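Local coordinates for protein Poly(3-hydroxyalkanoate) polymerase subunit PhaC (Cupriavidus necator, PDB 5HZ2) that polymerizes (R)-3-hydroxybutyryl-CoA into the storage polyester polyhydroxybutyrate, releasing CoA, and is represented here by its C-terminal domain of alpha/beta-hydrolase fold, at residues L39-P44 with N113-C118; T271-S276 with N296-V301. One frame throughout, in Å; residues are numbered along the deposited sequence.

Contact 1 of 2, residues L39-P44 with N113-C118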
# COMPACT_ATOMS: atom_id res chain seq x y z
N LEU A 39 -0.17 39.59 6.42
CA LEU A 39 -0.48 38.17 6.45
C LEU A 39 -0.75 37.83 7.90
O LEU A 39 0.12 38.06 8.75
CB LEU A 39 0.76 37.39 5.99
CG LEU A 39 0.63 35.85 6.10
CD1 LEU A 39 -0.45 35.32 5.18
CD2 LEU A 39 1.97 35.20 5.80
N LEU A 40 -1.89 37.20 8.15
CA LEU A 40 -2.19 36.60 9.44
C LEU A 40 -1.96 35.08 9.36
O LEU A 40 -2.58 34.40 8.52
CB LEU A 40 -3.65 36.81 9.78
CG LEU A 40 -4.19 36.17 11.02
CD1 LEU A 40 -3.56 36.60 12.32
CD2 LEU A 40 -5.70 36.35 11.01
N MET A 41 -1.14 34.58 10.27
CA MET A 41 -0.84 33.17 10.37
C MET A 41 -1.62 32.54 11.51
O MET A 41 -1.58 33.03 12.62
CB MET A 41 0.63 32.96 10.65
CG MET A 41 1.55 33.41 9.55
SD MET A 41 3.23 32.85 9.86
CE MET A 41 4.03 33.52 8.44
N VAL A 42 -2.30 31.45 11.22
CA VAL A 42 -3.04 30.71 12.22
C VAL A 42 -2.39 29.35 12.33
O VAL A 42 -2.59 28.48 11.52
CB VAL A 42 -4.52 30.56 11.86
CG1 VAL A 42 -5.28 29.92 13.01
CG2 VAL A 42 -5.12 31.91 11.53
N PRO A 43 -1.55 29.17 13.33
CA PRO A 43 -0.85 27.90 13.54
C PRO A 43 -1.73 26.87 14.22
O PRO A 43 -2.83 27.21 14.59
CB PRO A 43 0.31 28.28 14.47
CG PRO A 43 0.04 29.67 14.92
CD PRO A 43 -1.27 30.13 14.38
N PRO A 44 -1.28 25.63 14.35
CA PRO A 44 -2.12 24.65 15.04
C PRO A 44 -2.21 24.91 16.54
O PRO A 44 -1.38 25.61 17.08
CB PRO A 44 -1.36 23.33 14.83
CG PRO A 44 0.06 23.73 14.80
CD PRO A 44 0.01 24.92 13.91
N ASN A 113 -4.19 38.93 3.88
CA ASN A 113 -3.81 37.54 3.53
C ASN A 113 -3.86 36.66 4.76
O ASN A 113 -3.54 37.15 5.86
CB ASN A 113 -2.43 37.53 2.90
CG ASN A 113 -2.41 38.18 1.50
OD1 ASN A 113 -1.44 38.84 1.12
ND2 ASN A 113 -3.45 37.94 0.73
N VAL A 114 -4.24 35.38 4.57
CA VAL A 114 -4.36 34.48 5.68
C VAL A 114 -3.54 33.19 5.37
O VAL A 114 -3.51 32.72 4.21
CB VAL A 114 -5.83 34.19 5.93
CG1 VAL A 114 -6.04 33.13 6.94
CG2 VAL A 114 -6.59 35.47 6.40
N LEU A 115 -2.91 32.65 6.42
CA LEU A 115 -2.20 31.36 6.33
C LEU A 115 -2.68 30.48 7.47
O LEU A 115 -2.90 30.94 8.63
CB LEU A 115 -0.70 31.55 6.46
CG LEU A 115 0.20 30.28 6.51
CD1 LEU A 115 1.54 30.63 5.88
CD2 LEU A 115 0.39 29.75 7.90
N GLY A 116 -2.86 29.20 7.15
CA GLY A 116 -3.15 28.21 8.18
C GLY A 116 -2.11 27.10 8.03
O GLY A 116 -1.68 26.74 6.89
N PHE A 117 -1.75 26.51 9.16
CA PHE A 117 -0.82 25.39 9.19
C PHE A 117 -1.41 24.22 9.98
O PHE A 117 -1.80 24.40 11.10
CB PHE A 117 0.51 25.82 9.81
CG PHE A 117 1.51 24.72 9.91
CD1 PHE A 117 1.81 23.94 8.82
CD2 PHE A 117 2.13 24.45 11.09
CE1 PHE A 117 2.72 22.92 8.90
CE2 PHE A 117 3.05 23.43 11.19
CZ PHE A 117 3.35 22.66 10.09
N CYS A 118 -1.47 23.04 9.38
CA CYS A 118 -2.02 21.88 10.07
C CYS A 118 -3.45 22.15 10.53
O CYS A 118 -4.23 22.65 9.75
CB CYS A 118 -1.13 21.47 11.22
SG CYS A 118 0.34 20.66 10.62
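Parallel strands 39-42 and 113-117 form the middle of the alpha/beta-hydrolase sheet, and the second of them runs into the turn that carries Cys-118, the predicted active-site residue. Four backbone hydrogen bonds join Leu-40 and Val-42 to the neighbouring strand: Leu-40 N gives to Asn-113 O (2.8 Å) and Val-42 N to Leu-115 O (2.7 Å), while Leu-40 O and Val-42 O receive Leu-115 N and Phe-117 N. The last of these, Phe-117 N to Val-42 O, is longer at 3.2 Å. On one face, Leu-39 has CG anti to its own N (chi1 174°), and CD1 reaches over to Asn-113 CB at 3.7 Å and Leu-115 CB at 4.0 Å. Beside it Leu-115 CD2 meets Met-41 CG. At the C-terminal end of the pair, Pro-44 CD lies 3.6 Å from Phe-117 CD2, and Pro-44 CB touches Cys-118 CB at 4.1 Å. Cys-118 takes a positive phi (57°), the strained backbone expected of a nucleophile elbow, consistent with the Gly-116, Cys-118, Gly-120 pattern; its SG sits over the rim of the Phe-117 ring, and His-307 touches its side chain. Helix 119-133 packs Val-124 on Val-42 and Val-114, whereas Trp-350 of helix 347-357 covers Leu-39 and Leu-115 on the other face; strands 71-76 and 139-145 flank the pair.

Contact 2 of 2, residues T271-S276 with N296-V301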
# COMPACT_ATOMS: atom_id res chain seq x y z
N THR A 271 -5.97 30.61 -3.65
CA THR A 271 -5.54 29.76 -2.52
C THR A 271 -4.31 28.98 -2.89
O THR A 271 -4.29 28.36 -3.97
CB THR A 271 -6.71 28.80 -2.11
OG1 THR A 271 -7.88 29.57 -1.75
CG2 THR A 271 -6.30 27.94 -0.92
N TYR A 272 -3.32 28.95 -2.01
CA TYR A 272 -2.05 28.22 -2.22
C TYR A 272 -2.06 27.04 -1.25
O TYR A 272 -2.20 27.23 -0.04
CB TYR A 272 -0.90 29.11 -1.92
CG TYR A 272 0.48 28.61 -2.26
CD1 TYR A 272 1.17 27.70 -1.43
CD2 TYR A 272 1.14 29.08 -3.41
CE1 TYR A 272 2.49 27.27 -1.74
CE2 TYR A 272 2.41 28.63 -3.74
CZ TYR A 272 3.09 27.75 -2.87
OH TYR A 272 4.36 27.38 -3.18
N ILE A 273 -1.98 25.85 -1.81
CA ILE A 273 -2.07 24.62 -1.06
C ILE A 273 -0.77 23.86 -1.13
O ILE A 273 -0.26 23.60 -2.18
CB ILE A 273 -3.21 23.76 -1.63
CG1 ILE A 273 -4.50 24.57 -1.68
CG2 ILE A 273 -3.42 22.50 -0.82
CD1 ILE A 273 -5.51 24.06 -2.67
N TYR A 274 -0.25 23.52 0.04
CA TYR A 274 1.02 22.84 0.14
C TYR A 274 0.96 21.54 0.94
O TYR A 274 0.27 21.44 1.92
CB TYR A 274 2.09 23.77 0.78
CG TYR A 274 3.35 23.03 1.13
CD1 TYR A 274 4.37 22.90 0.23
CD2 TYR A 274 3.45 22.34 2.32
CE1 TYR A 274 5.49 22.16 0.52
CE2 TYR A 274 4.56 21.60 2.62
CZ TYR A 274 5.57 21.51 1.70
OH TYR A 274 6.67 20.78 1.98
N GLY A 275 1.73 20.57 0.48
CA GLY A 275 1.85 19.29 1.15
C GLY A 275 3.28 18.79 1.02
O GLY A 275 3.98 19.21 0.15
N SER A 276 3.69 17.89 1.89
CA SER A 276 4.99 17.31 1.84
C SER A 276 4.87 15.80 1.44
O SER A 276 4.03 15.02 1.95
CB SER A 276 5.76 17.45 3.16
OG SER A 276 5.98 18.81 3.62
N ASN A 296 -12.16 29.41 -6.93
CA ASN A 296 -11.23 30.41 -7.31
C ASN A 296 -9.91 29.78 -7.76
O ASN A 296 -9.86 28.57 -7.97
CB ASN A 296 -11.05 31.45 -6.19
CG ASN A 296 -10.82 32.86 -6.73
OD1 ASN A 296 -9.80 33.18 -7.38
ND2 ASN A 296 -11.72 33.73 -6.39
N LYS A 297 -8.90 30.61 -7.98
CA LYS A 297 -7.63 30.16 -8.52
C LYS A 297 -6.80 29.47 -7.47
O LYS A 297 -6.47 30.07 -6.49
CB LYS A 297 -6.87 31.36 -9.05
CG LYS A 297 -6.31 31.16 -10.43
CD LYS A 297 -4.94 30.53 -10.35
CE LYS A 297 -4.90 29.17 -11.02
NZ LYS A 297 -4.12 29.22 -12.28
N LEU A 298 -6.46 28.21 -7.73
CA LEU A 298 -5.73 27.39 -6.74
C LEU A 298 -4.38 27.09 -7.29
O LEU A 298 -4.24 26.98 -8.47
CB LEU A 298 -6.42 26.05 -6.59
CG LEU A 298 -7.91 26.12 -6.27
CD1 LEU A 298 -8.40 24.74 -5.93
CD2 LEU A 298 -8.18 27.08 -5.14
N ARG A 299 -3.38 26.96 -6.43
CA ARG A 299 -2.08 26.44 -6.80
C ARG A 299 -1.76 25.33 -5.78
O ARG A 299 -2.02 25.50 -4.61
CB ARG A 299 -1.05 27.55 -6.69
CG ARG A 299 0.35 27.15 -7.02
CD ARG A 299 1.24 28.37 -7.28
NE ARG A 299 2.58 28.02 -7.66
CZ ARG A 299 2.96 27.57 -8.87
NH1 ARG A 299 2.09 27.43 -9.82
NH2 ARG A 299 4.25 27.29 -9.13
N PHE A 300 -1.21 24.23 -6.24
CA PHE A 300 -0.77 23.13 -5.39
C PHE A 300 0.73 23.00 -5.58
O PHE A 300 1.20 22.85 -6.72
CB PHE A 300 -1.45 21.78 -5.70
CG PHE A 300 -1.06 20.73 -4.72
CD1 PHE A 300 -1.72 20.65 -3.51
CD2 PHE A 300 0.02 19.90 -4.95
CE1 PHE A 300 -1.38 19.70 -2.58
CE2 PHE A 300 0.35 18.94 -4.03
CZ PHE A 300 -0.32 18.86 -2.81
N VAL A 301 1.46 22.91 -4.46
CA VAL A 301 2.92 22.66 -4.48
C VAL A 301 3.25 21.54 -3.53
O VAL A 301 2.74 21.51 -2.38
CB VAL A 301 3.73 23.95 -4.19
CG1 VAL A 301 5.21 23.66 -4.14
CG2 VAL A 301 3.43 25.00 -5.25
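Tyr-272 stretches over the neighbouring strand between Arg-299 and Val-301. CB leaves the sheet, and CG, anti to the backbone N (chi1 -171°), carries the ring out beside Arg-299. CD2 and CE2 run along the arginine's aliphatic part, CE2 reaching Arg-299 CD at 3.7 Å and sitting at the guanidinium edge; ring and guanidinium planes are 51° apart. Farther out, CZ touches Val-301 CG2 at 3.7 Å, and OH lies 3.3 Å from that same methyl. The hydroxyl is hydrogen-bonded to Asp-349 OD1, while Arg-299 NH2 forms a salt bridge with OD2 of the same carboxylate and NH1 another with Asp-326 OD1. Holding the two groups through different oxygens, Asp-349 probably helps fix both long side chains. On the opposite face, Ile-273 CG2 packs on Phe-300 CD1 (3.7 Å), the two side chains crossing at about a right angle, and Thr-271 CB meets Leu-298 CD2. Five backbone hydrogen bonds join the strands, from Thr-271 N to Lys-297 O (2.9 Å) through to Gly-275 N to Val-301 O (3.2 Å). Strand 271-276, helix 284-288 and strand 298-303 make a beta-alpha-beta unit of the kind from which the parallel part of the alpha/beta-hydrolase sheet is built.

In the fold
Both contacts are parallel strand pairs in one sheet, with strand 139-145 lying between them and their nearest atoms about 7 Å apart. Contact 1 is the more central, its centre about 6 Å from the centre of the chain, against about 14 Å for the centre of contact 2, and is buried almost throughout; contact 2 is mostly buried but has exposed Lys-297 at its N-terminal end and a partly exposed Arg-299. Helix 347-357 lies on one face of both: Trp-350 reaches Leu-39 and Leu-115 in contact 1 and Tyr-272 in contact 2, where a salt bridge to the helix is added. Contact 1 ends directly in the predicted catalytic cysteine, whereas contact 2 approaches it through Tyr-274, whose side chain is about 9 Å from that of Cys-118.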